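Local structure of VirK protein (Legionella pneumophila, 5XTA) at residues N5-I10 with S53-S58; T21-L26 with I39-P44; H61-D66 with M74-K79; I90-L95 with G104-N109. The protein is of unknown function but belongs to the bacterial VirK family and is probably linked to type II secretion. The protein carries 3 engineered substitutions. All coordinates share one frame; numbering follows the deposited sequence. Where two conformers were deposited one is given.

Contact 1: residues N5-I10 with S53-S58; sequences NTFQNI and SRVTAS. Engineered in segment 5-10: Asn5 (natural residue Lys).
Phe7 brings the flat group of this contact: its ring approaches segment 53-58 through the CE1 and CZ corner, and Val55 CG2, Ser53 C and Arg54 N all meet it obliquely. Phe7 CZ lies 3.6 Å from Ser53 C and 3.7 Å from Arg54 N, so the far end of the ring rests against the peptide unit joining those two residues. One ring atom along, Phe7 CE1 stands 3.7 Å from Val55 CG2. The ring reaches this far because CG is anti to the backbone N (chi1 179°), which extends the side chain from the first turn of helix 7-15 toward the strand. The Phe7 and Val55 side chains run alongside each other, pointing opposite ways. The same Val55 methyl also meets Ile10, with the two CG2 atoms 4.1 Å apart; one valine branch thus serves two helix residues a turn apart.

The helix start is fixed within its own segment. Thr6 is the N-cap, and its OG1 accepts from Asn9 N at 3.0 Å with an N-H...O angle of 152°. Across the way, Ser53 and Arg54 form a classic beta bulge at the start of strand 54-63, directly where the ring lands. Ile10 goes on to pack on Leu82 and Leu112, and Val55 on Val47, so the apolar layer continues past the two segments.

Polar bonds between the segments are absent and only 187 Å² is buried. Between these segments the helix is therefore held to the strand by van der Waals packing, part of it aromatic ring on peptide, rather than by directed bonds.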
loop_
_atom_site.group_PDB
_atom_site.type_symbol
_atom_site.label_atom_id
_atom_site.label_comp_id
_atom_site.label_asym_id
_atom_site.label_seq_id
_atom_site.Cartn_x
_atom_site.Cartn_y
_atom_site.Cartn_z
ATOM N N ASN A 5 -12.006 -21.186 -1.229
ATOM C CA ASN A 5 -11.550 -22.569 -1.291
ATOM C C ASN A 5 -11.108 -23.093 -2.651
ATOM O O ASN A 5 -10.160 -23.835 -2.730
ATOM C CB ASN A 5 -12.626 -23.486 -0.676
ATOM C CG ASN A 5 -12.931 -23.115 0.776
ATOM O OD1 ASN A 5 -12.055 -23.198 1.636
ATOM N ND2 ASN A 5 -14.161 -22.661 1.041
ATOM N N THR A 6 -11.821 -22.777 -3.709
ATOM C CA THR A 6 -11.563 -23.391 -4.999
ATOM C C THR A 6 -10.942 -22.337 -5.907
ATOM O O THR A 6 -11.092 -21.160 -5.652
ATOM C CB THR A 6 -12.853 -23.929 -5.653
ATOM O OG1 THR A 6 -13.694 -22.833 -6.045
ATOM C CG2 THR A 6 -13.634 -24.909 -4.699
ATOM N N PHE A 7 -10.257 -22.788 -6.949
ATOM C CA PHE A 7 -9.715 -21.885 -7.942
ATOM C C PHE A 7 -10.794 -20.990 -8.539
ATOM O O PHE A 7 -10.565 -19.799 -8.672
ATOM C CB PHE A 7 -8.970 -22.647 -9.009
ATOM C CG PHE A 7 -8.397 -21.767 -10.075
ATOM C CD1 PHE A 7 -7.123 -21.206 -9.935
ATOM C CD2 PHE A 7 -9.124 -21.492 -11.228
ATOM C CE1 PHE A 7 -6.582 -20.413 -10.950
ATOM C CE2 PHE A 7 -8.602 -20.683 -12.237
ATOM C CZ PHE A 7 -7.334 -20.138 -12.091
ATOM N N GLN A 8 -11.971 -21.549 -8.853
ATOM C CA GLN A 8 -13.094 -20.755 -9.339
ATOM C C GLN A 8 -13.585 -19.717 -8.320
ATOM O O GLN A 8 -13.997 -18.628 -8.708
ATOM C CB GLN A 8 -14.277 -21.646 -9.766
ATOM C CG GLN A 8 -15.346 -20.908 -10.575
ATOM C CD GLN A 8 -14.788 -20.346 -11.879
ATOM O OE1 GLN A 8 -14.112 -21.045 -12.628
ATOM N NE2 GLN A 8 -15.028 -19.070 -12.133
ATOM N N ASN A 9 -13.577 -20.046 -7.028
ATOM C CA ASN A 9 -13.968 -19.080 -6.012
ATOM C C ASN A 9 -13.034 -17.887 -6.088
ATOM O O ASN A 9 -13.445 -16.770 -5.886
ATOM C CB ASN A 9 -13.897 -19.658 -4.593
ATOM C CG ASN A 9 -15.016 -20.672 -4.279
ATOM O OD1 ASN A 9 -16.106 -20.649 -4.865
ATOM N ND2 ASN A 9 -14.770 -21.513 -3.315
ATOM N N ILE A 10 -11.758 -18.138 -6.318
ATOM C CA ILE A 10 -10.750 -17.072 -6.272
ATOM C C ILE A 10 -10.904 -16.150 -7.475
ATOM O O ILE A 10 -10.882 -14.944 -7.328
ATOM C CB ILE A 10 -9.318 -17.653 -6.232
ATOM C CG1 ILE A 10 -9.091 -18.398 -4.909
ATOM C CG2 ILE A 10 -8.252 -16.564 -6.453
ATOM C CD1 ILE A 10 -7.886 -19.335 -4.909
ATOM N N SER A 53 -6.914 -19.887 -16.381
ATOM C CA SER A 53 -6.067 -20.986 -15.944
ATOM C C SER A 53 -5.051 -20.680 -14.841
ATOM O O SER A 53 -4.515 -21.611 -14.228
ATOM C CB SER A 53 -5.333 -21.542 -17.155
ATOM O OG SER A 53 -4.194 -20.764 -17.482
ATOM N N ARG A 54 -4.751 -19.399 -14.618
ATOM C CA ARG A 54 -3.708 -18.993 -13.679
ATOM C C ARG A 54 -4.111 -17.708 -12.988
ATOM O O ARG A 54 -4.680 -16.818 -13.631
ATOM C CB ARG A 54 -2.381 -18.740 -14.425
ATOM C CG ARG A 54 -1.416 -19.890 -14.418
ATOM C CD ARG A 54 -0.046 -19.522 -14.991
ATOM N NE ARG A 54 -0.056 -18.661 -16.188
ATOM C CZ ARG A 54 0.696 -17.566 -16.393
ATOM N NH1 ARG A 54 1.543 -17.096 -15.477
ATOM N NH2 ARG A 54 0.599 -16.917 -17.553
ATOM N N VAL A 55 -3.787 -17.614 -11.693
ATOM C CA VAL A 55 -3.862 -16.376 -10.927
ATOM C C VAL A 55 -2.460 -15.982 -10.536
ATOM O O VAL A 55 -1.687 -16.817 -10.001
ATOM C CB VAL A 55 -4.668 -16.571 -9.639
ATOM C CG1 VAL A 55 -4.591 -15.349 -8.726
ATOM C CG2 VAL A 55 -6.110 -16.887 -9.963
ATOM N N THR A 56 -2.119 -14.705 -10.757
ATOM C CA THR A 56 -0.792 -14.236 -10.414
ATOM C C THR A 56 -0.823 -12.923 -9.696
ATOM O O THR A 56 -1.737 -12.128 -9.852
ATOM C CB THR A 56 0.117 -14.079 -11.651
ATOM O OG1 THR A 56 -0.377 -13.017 -12.473
ATOM C CG2 THR A 56 0.136 -15.330 -12.459
ATOM N N ALA A 57 0.179 -12.724 -8.869
ATOM C CA ALA A 57 0.333 -11.472 -8.124
ATOM C C ALA A 57 1.735 -11.394 -7.656
ATOM O O ALA A 57 2.447 -12.368 -7.725
ATOM C CB ALA A 57 -0.601 -11.417 -6.929
ATOM N N SER A 58 2.140 -10.233 -7.187
ATOM C CA SER A 58 3.507 -10.079 -6.638
ATOM C C SER A 58 3.573 -9.035 -5.548
ATOM O O SER A 58 2.633 -8.229 -5.382
ATOM C CB SER A 58 4.481 -9.717 -7.766
ATOM O OG SER A 58 4.246 -8.420 -8.306
#

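Contact 2: residues T21-L26 with I39-P44; sequences TFVINL and IVSVTP
Val23 and Ile39 form the apolar centre on one face of this strand pair, Val23 CG1 standing 3.6 Å from Ile39 CG2. Both methyls are the branches anti to their own backbone N (chi1 -174° for Val23), which brings them together diagonally across the pair, Val23 being in register with Ser41 and Ile39 with Asn25. On the other face, Phe22 presents its edge to Pro44: CE2 and the proline CG, near the ring plane, are 3.8 Å apart, and the two side chains cross at about a right angle. Farther along that face, Leu26 CD1 meets Val40 CG2 at 4.1 Å. Phe22 is also met by the rings of Phe80 and Phe116, which places this face in the interior.

Between the two faces runs a regular set of four backbone bonds. Phe22 and Val42 exchange N-H and C=O both ways, as do Ile24 and Val40, the shortest being Ile24 N to Val40 O at 2.7 Å. The polar margin lies at the ends. Thr21 OG1 abuts Thr43 CB at 3.2 Å, whereas the Thr43 hydroxyl is hydrogen-bonded to Ile20 O. At the other end, Asn25 OD1 is buried with no partner in the model.

With the strand axes 4.6 Å apart and their directions at 168°, this is an antiparallel pair within a three-stranded sheet. Its 38-42 strand pairs in turn with an antiparallel strand of the third subunit, making a beta sheet that continues across the interface.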
loop_
_atom_site.group_PDB
_atom_site.type_symbol
_atom_site.label_atom_id
_atom_site.label_comp_id
_atom_site.label_asym_id
_atom_site.label_seq_id
_atom_site.Cartn_x
_atom_site.Cartn_y
_atom_site.Cartn_z
ATOM N N THR A 21 -5.992 -11.831 -0.107
ATOM C CA THR A 21 -4.898 -12.064 0.831
ATOM C C THR A 21 -4.419 -13.509 0.710
ATOM O O THR A 21 -5.225 -14.451 0.723
ATOM C CB THR A 21 -5.320 -11.749 2.282
ATOM O OG1 THR A 21 -5.628 -10.358 2.388
ATOM C CG2 THR A 21 -4.190 -12.040 3.267
ATOM N N PHE A 22 -3.100 -13.662 0.609
ATOM C CA PHE A 22 -2.415 -14.952 0.583
ATOM C C PHE A 22 -1.820 -15.247 1.958
ATOM O O PHE A 22 -1.085 -14.410 2.506
ATOM C CB PHE A 22 -1.302 -14.979 -0.460
ATOM C CG PHE A 22 -1.782 -14.702 -1.833
ATOM C CD1 PHE A 22 -2.515 -15.647 -2.522
ATOM C CD2 PHE A 22 -1.574 -13.465 -2.426
ATOM C CE1 PHE A 22 -2.996 -15.393 -3.801
ATOM C CE2 PHE A 22 -2.083 -13.202 -3.688
ATOM C CZ PHE A 22 -2.773 -14.179 -4.382
ATOM N N VAL A 23 -2.186 -16.421 2.493
ATOM C CA VAL A 23 -1.615 -16.966 3.720
ATOM C C VAL A 23 -0.870 -18.271 3.409
ATOM O O VAL A 23 -1.445 -19.252 2.921
ATOM C CB VAL A 23 -2.662 -17.141 4.817
ATOM C CG1 VAL A 23 -2.007 -17.567 6.117
ATOM C CG2 VAL A 23 -3.395 -15.830 5.061
ATOM N N ILE A 24 0.425 -18.256 3.662
ATOM C CA ILE A 24 1.280 -19.356 3.326
ATOM C C ILE A 24 1.885 -19.953 4.550
ATOM O O ILE A 24 2.531 -19.251 5.347
ATOM C CB ILE A 24 2.366 -18.899 2.371
ATOM C CG1 ILE A 24 1.619 -18.169 1.258
ATOM C CG2 ILE A 24 3.206 -20.095 1.889
ATOM C CD1 ILE A 24 2.313 -18.018 -0.039
ATOM N N ASN A 25 1.701 -21.264 4.670
ATOM C CA ASN A 25 2.286 -22.053 5.770
ATOM C C ASN A 25 3.489 -22.830 5.243
ATOM O O ASN A 25 3.350 -23.883 4.581
ATOM C CB ASN A 25 1.203 -22.937 6.366
ATOM C CG ASN A 25 1.636 -23.653 7.633
ATOM O OD1 ASN A 25 2.794 -23.641 8.045
ATOM N ND2 ASN A 25 0.669 -24.274 8.264
ATOM N N LEU A 26 4.671 -22.262 5.490
ATOM C CA LEU A 26 5.928 -22.725 4.892
ATOM C C LEU A 26 6.292 -24.188 5.154
ATOM O O LEU A 26 6.888 -24.840 4.300
ATOM C CB LEU A 26 7.084 -21.857 5.360
ATOM C CG LEU A 26 7.456 -20.632 4.521
ATOM C CD1 LEU A 26 6.274 -19.867 3.978
ATOM C CD2 LEU A 26 8.339 -19.713 5.347
ATOM N N ILE A 39 4.262 -18.751 9.268
ATOM C CA ILE A 39 3.113 -18.398 8.492
ATOM C C ILE A 39 3.371 -17.037 7.941
ATOM O O ILE A 39 3.784 -16.163 8.664
ATOM C CB ILE A 39 1.861 -18.443 9.359
ATOM C CG1 ILE A 39 1.699 -19.914 9.810
ATOM C CG2 ILE A 39 0.621 -17.947 8.595
ATOM C CD1 ILE A 39 0.370 -20.271 10.450
ATOM N N VAL A 40 3.125 -16.859 6.652
ATOM C CA VAL A 40 3.340 -15.588 6.001
ATOM C C VAL A 40 2.046 -15.156 5.335
ATOM O O VAL A 40 1.470 -15.902 4.543
ATOM C CB VAL A 40 4.424 -15.706 4.951
ATOM C CG1 VAL A 40 4.630 -14.378 4.226
ATOM C CG2 VAL A 40 5.698 -16.140 5.623
ATOM N N SER A 41 1.607 -13.947 5.659
ATOM C CA SER A 41 0.402 -13.366 5.094
ATOM C C SER A 41 0.814 -12.158 4.268
ATOM O O SER A 41 1.643 -11.316 4.718
ATOM C CB SER A 41 -0.532 -12.963 6.220
ATOM O OG SER A 41 -1.570 -12.113 5.768
ATOM N N VAL A 42 0.242 -12.050 3.074
ATOM C CA VAL A 42 0.539 -10.905 2.187
ATOM C C VAL A 42 -0.742 -10.536 1.464
ATOM O O VAL A 42 -1.408 -11.398 0.934
ATOM C CB VAL A 42 1.619 -11.224 1.110
ATOM C CG1 VAL A 42 1.829 -10.047 0.142
ATOM C CG2 VAL A 42 2.967 -11.572 1.745
ATOM N N THR A 43 -1.038 -9.240 1.394
ATOM C CA THR A 43 -2.149 -8.760 0.592
ATOM C C THR A 43 -1.649 -7.741 -0.438
ATOM O O THR A 43 -1.436 -6.597 -0.123
ATOM C CB THR A 43 -3.391 -8.278 1.406
ATOM O OG1 THR A 43 -4.373 -7.729 0.506
ATOM C CG2 THR A 43 -3.098 -7.249 2.409
ATOM N N PRO A 44 -1.477 -8.179 -1.692
ATOM C CA PRO A 44 -1.091 -7.257 -2.756
ATOM C C PRO A 44 -2.230 -6.373 -3.162
ATOM O O PRO A 44 -3.384 -6.760 -3.030
ATOM C CB PRO A 44 -0.678 -8.172 -3.894
ATOM C CG PRO A 44 -0.975 -9.579 -3.459
ATOM C CD PRO A 44 -1.741 -9.542 -2.179
#

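Contact 3: residues H61-D66 with M74-K79; sequences HFTLDD and MFDYSK
Phe62 and Phe75 make the tightly packed part of the contact, an offset edge-to-face pair with centroids 5.7 Å apart and planes at 72°. The edge of Phe62 is turned toward the face of Phe75, with Phe62 CD1 3.7 Å from Phe75 CE1. Different first torsions arrange this: Phe62 CG is anti to its backbone N (chi1 -177°), while that of Phe75 is anti to the carbonyl carbon. Four backbone bonds hold the strands at this level, His61 with Asp76 and Thr63 with Met74, each pair bonded both ways. The ring of Tyr77 of the third subunit also meets that of Phe62, steeply inclined to it.

The opposite face is close as well, but strained. Asp66 OD1 comes within 2.9 Å of Asp76 OD1, the carboxylate planes being 81° apart; such crowding of like charges would be expected to raise the pKa of at least one of them. Asp66 OD2 accepts from Leu68 N.

The loose side is the loop at Asp65, which is poorly ordered and stays clear of segment 74-79 of its own chain, although its OD2 forms a salt bridge with Lys79 NZ of the third subunit. His61 meets segment 74-79 through CB, 3.4 Å from Asp76 O, and the residue is partly exposed, with Ser58 of the third subunit packed against it.

After Thr63 the chain leaves the strand in an ST turn, Thr63 OG1 accepting from Asp65 N at 2.9 Å. The whole is the end of an antiparallel beta hairpin, strands 54-63 and 74-83, whose connecting segment is long.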
loop_
_atom_site.group_PDB
_atom_site.type_symbol
_atom_site.label_atom_id
_atom_site.label_comp_id
_atom_site.label_asym_id
_atom_site.label_seq_id
_atom_site.Cartn_x
_atom_site.Cartn_y
_atom_site.Cartn_z
ATOM N N HIS A 61 8.882 -6.474 -1.180
ATOM C CA HIS A 61 8.986 -6.210 0.217
ATOM C C HIS A 61 10.357 -5.706 0.671
ATOM O O HIS A 61 11.338 -6.470 0.635
ATOM C CB HIS A 61 8.646 -7.481 0.927
ATOM C CG HIS A 61 8.643 -7.335 2.391
ATOM N ND1 HIS A 61 7.649 -6.661 3.057
ATOM C CD2 HIS A 61 9.505 -7.772 3.329
ATOM C CE1 HIS A 61 7.895 -6.692 4.354
ATOM N NE2 HIS A 61 9.026 -7.347 4.544
ATOM N N PHE A 62 10.403 -4.488 1.216
ATOM C CA PHE A 62 11.662 -3.930 1.701
ATOM C C PHE A 62 12.045 -4.546 3.051
ATOM O O PHE A 62 11.178 -4.752 3.908
ATOM C CB PHE A 62 11.578 -2.439 1.865
ATOM C CG PHE A 62 12.855 -1.808 2.285
ATOM C CD1 PHE A 62 13.788 -1.409 1.326
ATOM C CD2 PHE A 62 13.117 -1.566 3.630
ATOM C CE1 PHE A 62 14.952 -0.778 1.693
ATOM C CE2 PHE A 62 14.276 -0.945 4.013
ATOM C CZ PHE A 62 15.202 -0.553 3.044
ATOM N N THR A 63 13.325 -4.842 3.224
ATOM C CA THR A 63 13.814 -5.489 4.459
ATOM C C THR A 63 15.275 -5.125 4.724
ATOM O O THR A 63 16.015 -4.734 3.834
ATOM C CB THR A 63 13.586 -7.035 4.432
ATOM O OG1 THR A 63 13.798 -7.627 5.724
ATOM C CG2 THR A 63 14.446 -7.741 3.400
ATOM N N LEU A 64 15.645 -5.189 6.003
ATOM C CA LEU A 64 17.029 -5.264 6.422
ATOM C C LEU A 64 17.347 -6.642 7.002
ATOM O O LEU A 64 18.447 -6.841 7.468
ATOM C CB LEU A 64 17.322 -4.198 7.491
ATOM C CG LEU A 64 17.014 -2.753 7.168
ATOM C CD1 LEU A 64 17.449 -1.842 8.313
ATOM C CD2 LEU A 64 17.711 -2.342 5.903
ATOM N N ASP A 65 16.405 -7.584 6.970
ATOM C CA ASP A 65 16.547 -8.867 7.684
ATOM C C ASP A 65 16.941 -10.020 6.829
ATOM O O ASP A 65 17.030 -11.147 7.341
ATOM C CB ASP A 65 15.215 -9.312 8.278
ATOM C CG ASP A 65 14.886 -8.619 9.536
ATOM O OD1 ASP A 65 15.795 -8.290 10.329
ATOM O OD2 ASP A 65 13.675 -8.423 9.750
ATOM N N ASP A 66 17.136 -9.796 5.540
ATOM C CA ASP A 66 17.298 -10.948 4.691
ATOM C C ASP A 66 18.612 -11.689 5.009
ATOM O O ASP A 66 19.687 -11.049 5.118
ATOM C CB ASP A 66 17.198 -10.615 3.222
ATOM C CG ASP A 66 17.106 -11.847 2.380
ATOM O OD1 ASP A 66 15.978 -12.258 2.036
ATOM O OD2 ASP A 66 18.172 -12.444 2.110
HETATM N N MSE A 74 17.460 -4.245 1.236
HETATM C CA MSE A 74 17.144 -5.192 0.177
HETATM C C MSE A 74 15.672 -5.215 -0.093
HETATM O O MSE A 74 14.863 -4.820 0.748
HETATM C CB MSE A 74 17.550 -6.585 0.622
HETATM C CG MSE A 74 19.044 -6.796 0.467
HETATM SE SE MSE A 74 19.363 -8.569 1.222
HETATM C CE MSE A 74 19.044 -7.992 3.082
ATOM N N PHE A 75 15.302 -5.664 -1.284
ATOM C CA PHE A 75 13.873 -5.974 -1.575
ATOM C C PHE A 75 13.801 -7.472 -1.742
ATOM O O PHE A 75 14.603 -8.046 -2.482
ATOM C CB PHE A 75 13.374 -5.341 -2.848
ATOM C CG PHE A 75 13.262 -3.844 -2.785
ATOM C CD1 PHE A 75 12.302 -3.242 -1.981
ATOM C CD2 PHE A 75 14.065 -3.047 -3.575
ATOM C CE1 PHE A 75 12.183 -1.857 -1.941
ATOM C CE2 PHE A 75 13.949 -1.671 -3.550
ATOM C CZ PHE A 75 13.003 -1.074 -2.726
ATOM N N ASP A 76 12.847 -8.086 -1.042
ATOM C CA ASP A 76 12.444 -9.453 -1.309
ATOM C C ASP A 76 11.247 -9.342 -2.195
ATOM O O ASP A 76 10.160 -9.007 -1.730
ATOM C CB ASP A 76 12.061 -10.179 -0.023
ATOM C CG ASP A 76 13.241 -10.595 0.785
ATOM O OD1 ASP A 76 14.413 -10.434 0.351
ATOM O OD2 ASP A 76 12.977 -11.085 1.896
ATOM N N TYR A 77 11.446 -9.631 -3.464
ATOM C CA TYR A 77 10.381 -9.665 -4.425
ATOM C C TYR A 77 9.817 -11.089 -4.562
ATOM O O TYR A 77 10.529 -12.028 -4.993
ATOM C CB TYR A 77 10.897 -9.178 -5.769
ATOM C CG TYR A 77 9.919 -9.323 -6.900
ATOM C CD1 TYR A 77 8.845 -8.459 -7.023
ATOM C CD2 TYR A 77 10.053 -10.335 -7.846
ATOM C CE1 TYR A 77 7.950 -8.569 -8.083
ATOM C CE2 TYR A 77 9.145 -10.469 -8.888
ATOM C CZ TYR A 77 8.091 -9.582 -8.999
ATOM O OH TYR A 77 7.187 -9.694 -10.009
ATOM N N SER A 78 8.539 -11.237 -4.232
ATOM C CA SER A 78 7.852 -12.503 -4.308
ATOM C C SER A 78 6.829 -12.474 -5.419
ATOM O O SER A 78 6.006 -11.574 -5.469
ATOM C CB SER A 78 7.181 -12.782 -2.992
ATOM O OG SER A 78 8.175 -12.948 -2.009
ATOM N N LYS A 79 6.911 -13.469 -6.307
ATOM C CA LYS A 79 5.959 -13.701 -7.382
ATOM C C LYS A 79 5.095 -14.944 -7.047
ATOM O O LYS A 79 5.618 -16.014 -6.785
ATOM C CB LYS A 79 6.756 -13.878 -8.674
ATOM C CG LYS A 79 5.964 -14.291 -9.902
ATOM C CD LYS A 79 5.075 -13.178 -10.377
ATOM C CE LYS A 79 4.368 -13.611 -11.655
ATOM N NZ LYS A 79 3.315 -12.647 -12.014
#

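Contact 4: residues I90-L95 with G104-N109; sequences IKTTVL and GSYQMN
Thr92 and Tyr106 exchange both backbone bonds, and their side chains run next to each other in the same direction. Thr92 N donates to Tyr106 O at 2.8 Å, and Tyr106 N returns the bond to Thr92 O. Ile90 and Met108 are satisfied in the same mutual way, and Val94 N gives the straightest bond, to Gly104 O at 2.8 Å with an N-H...O angle of 175°. In contrast, Gly104 N is buried with no partner in the model.

Side-chain polar atoms look elsewhere. Thr92 OG1 is hydrogen-bonded to Ser78 OG and Ser105 OG to Arg102 NH2. Gln107 NE2 donates to Asn109 OD1 at 3.2 Å, a bond within its own strand, while Gln107 OE1 lies beside the aliphatic chain of Lys91, 3.6 Å from its CD.

Thr92 CB sits over one face of the Tyr106 ring, 3.9 Å from the centroid and 23° off the normal, a CH-pi contact. The ring comes over the threonine because Tyr106 CG stands between its own backbone N and carbonyl carbon (chi1 54°). Nearby, Ile90 CD1 packs on Met108 CG at 3.8 Å.

Strand 87-96 lies between 102-111 and 74-83 in the six-stranded sheet, with short strand 30-31 beyond 102-111. Ile90 reaches Phe80 and Cys110, the latter disulfide-bonded to Cys29, while Met108 packs on Leu26 and Leu35.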
loop_
_atom_site.group_PDB
_atom_site.type_symbol
_atom_site.label_atom_id
_atom_site.label_comp_id
_atom_site.label_asym_id
_atom_site.label_seq_id
_atom_site.Cartn_x
_atom_site.Cartn_y
_atom_site.Cartn_z
ATOM N N ILE A 90 5.683 -19.885 -5.098
ATOM C CA ILE A 90 6.144 -18.560 -4.715
ATOM C C ILE A 90 7.602 -18.537 -5.037
ATOM O O ILE A 90 8.372 -19.342 -4.530
ATOM C CB ILE A 90 5.961 -18.219 -3.235
ATOM C CG1 ILE A 90 4.515 -18.460 -2.793
ATOM C CG2 ILE A 90 6.392 -16.772 -2.972
ATOM C CD1 ILE A 90 4.215 -19.872 -2.362
ATOM N N LYS A 91 7.972 -17.618 -5.902
ATOM C CA LYS A 91 9.339 -17.402 -6.207
ATOM C C LYS A 91 9.791 -16.048 -5.655
ATOM O O LYS A 91 9.236 -15.012 -5.982
ATOM C CB LYS A 91 9.570 -17.525 -7.697
ATOM C CG LYS A 91 11.054 -17.347 -7.995
ATOM C CD LYS A 91 11.513 -17.945 -9.294
ATOM C CE LYS A 91 13.037 -17.901 -9.377
ATOM N NZ LYS A 91 13.503 -17.652 -10.759
ATOM N N THR A 92 10.768 -16.083 -4.763
ATOM C CA THR A 92 11.285 -14.879 -4.137
ATOM C C THR A 92 12.659 -14.562 -4.691
ATOM O O THR A 92 13.529 -15.418 -4.698
ATOM C CB THR A 92 11.349 -15.049 -2.623
ATOM O OG1 THR A 92 10.034 -15.322 -2.163
ATOM C CG2 THR A 92 11.895 -13.735 -1.927
ATOM N N THR A 93 12.825 -13.352 -5.196
ATOM C CA THR A 93 14.066 -12.878 -5.755
ATOM C C THR A 93 14.581 -11.761 -4.864
ATOM O O THR A 93 13.859 -10.779 -4.564
ATOM C CB THR A 93 13.845 -12.396 -7.203
ATOM O OG1 THR A 93 13.414 -13.509 -8.001
ATOM C CG2 THR A 93 15.117 -11.824 -7.796
ATOM N N VAL A 94 15.825 -11.894 -4.423
ATOM C CA VAL A 94 16.356 -10.934 -3.481
ATOM C C VAL A 94 17.216 -9.938 -4.244
ATOM O O VAL A 94 18.133 -10.342 -4.975
ATOM C CB VAL A 94 17.131 -11.618 -2.356
ATOM C CG1 VAL A 94 17.593 -10.608 -1.352
ATOM C CG2 VAL A 94 16.282 -12.678 -1.670
ATOM N N LEU A 95 16.918 -8.647 -4.058
ATOM C CA LEU A 95 17.539 -7.544 -4.785
ATOM C C LEU A 95 18.132 -6.496 -3.845
ATOM O O LEU A 95 17.528 -6.148 -2.848
ATOM C CB LEU A 95 16.485 -6.876 -5.658
ATOM C CG LEU A 95 15.735 -7.806 -6.614
ATOM C CD1 LEU A 95 14.429 -7.152 -6.998
ATOM C CD2 LEU A 95 16.559 -8.135 -7.846
ATOM N N GLY A 104 20.113 -13.359 -5.011
ATOM C CA GLY A 104 19.739 -14.743 -4.874
ATOM C C GLY A 104 18.266 -14.899 -5.125
ATOM O O GLY A 104 17.523 -13.919 -5.288
ATOM N N SER A 105 17.845 -16.140 -5.190
ATOM C CA SER A 105 16.433 -16.433 -5.351
ATOM C C SER A 105 16.149 -17.765 -4.768
ATOM O O SER A 105 17.051 -18.609 -4.665
ATOM C CB SER A 105 16.013 -16.401 -6.827
ATOM O OG SER A 105 16.813 -17.242 -7.640
ATOM N N TYR A 106 14.910 -17.951 -4.354
ATOM C CA TYR A 106 14.481 -19.246 -3.889
ATOM C C TYR A 106 13.001 -19.412 -4.164
ATOM O O TYR A 106 12.290 -18.437 -4.397
ATOM C CB TYR A 106 14.831 -19.433 -2.415
ATOM C CG TYR A 106 14.316 -18.346 -1.513
ATOM C CD1 TYR A 106 15.076 -17.201 -1.234
ATOM C CD2 TYR A 106 13.053 -18.455 -0.928
ATOM C CE1 TYR A 106 14.578 -16.193 -0.405
ATOM C CE2 TYR A 106 12.546 -17.458 -0.100
ATOM C CZ TYR A 106 13.311 -16.327 0.165
ATOM O OH TYR A 106 12.797 -15.334 0.980
ATOM N N GLN A 107 12.562 -20.659 -4.186
ATOM C CA GLN A 107 11.201 -20.982 -4.558
ATOM C C GLN A 107 10.560 -22.003 -3.653
ATOM O O GLN A 107 11.221 -22.946 -3.193
ATOM C CB GLN A 107 11.169 -21.461 -5.997
ATOM C CG GLN A 107 9.804 -21.982 -6.416
ATOM C CD GLN A 107 9.600 -22.034 -7.903
ATOM O OE1 GLN A 107 10.046 -21.149 -8.643
ATOM N NE2 GLN A 107 8.906 -23.074 -8.361
HETATM N N MSE A 108 9.263 -21.838 -3.417
HETATM C CA MSE A 108 8.520 -22.879 -2.735
HETATM C C MSE A 108 7.333 -23.243 -3.531
HETATM O O MSE A 108 6.852 -22.462 -4.339
HETATM C CB MSE A 108 8.112 -22.646 -1.308
HETATM C CG MSE A 108 7.456 -21.322 -1.027
HETATM SE SE MSE A 108 8.313 -20.756 0.642
HETATM C CE MSE A 108 10.085 -20.236 -0.104
ATOM N N ASN A 109 6.884 -24.467 -3.324
ATOM C CA ASN A 109 5.708 -24.994 -4.006
ATOM C C ASN A 109 4.745 -25.545 -2.996
ATOM O O ASN A 109 5.164 -26.159 -2.032
ATOM C CB ASN A 109 6.126 -26.047 -5.021
ATOM C CG ASN A 109 7.094 -25.478 -6.056
ATOM O OD1 ASN A 109 6.676 -24.974 -7.079
ATOM N ND2 ASN A 109 8.379 -25.523 -5.761
#

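How the contacts relate
Contacts 1, 3 and 4 all reach the six-stranded antiparallel sheet, and contact 2 belongs to the three-stranded one. Contact 2 is formed by chain lying between the two segments of contact 1; contacts 3 and 4 then follow in series. Contacts 1 and 3 share strand 54-63 yet have centres 24 Å apart, on opposite sides of the chain's centre. Contacts 3 and 4 are closest, at 10 Å, through neighbouring strands 74-83 and 87-96. Contact 2 lies 14 to 15 Å from each of the others, and Ile24 CD1 meets Ile90 CD1 at 3.5 Å, joining the two sheets. Contacts 2 and 3 also touch the third subunit, tying the fold to the assembly.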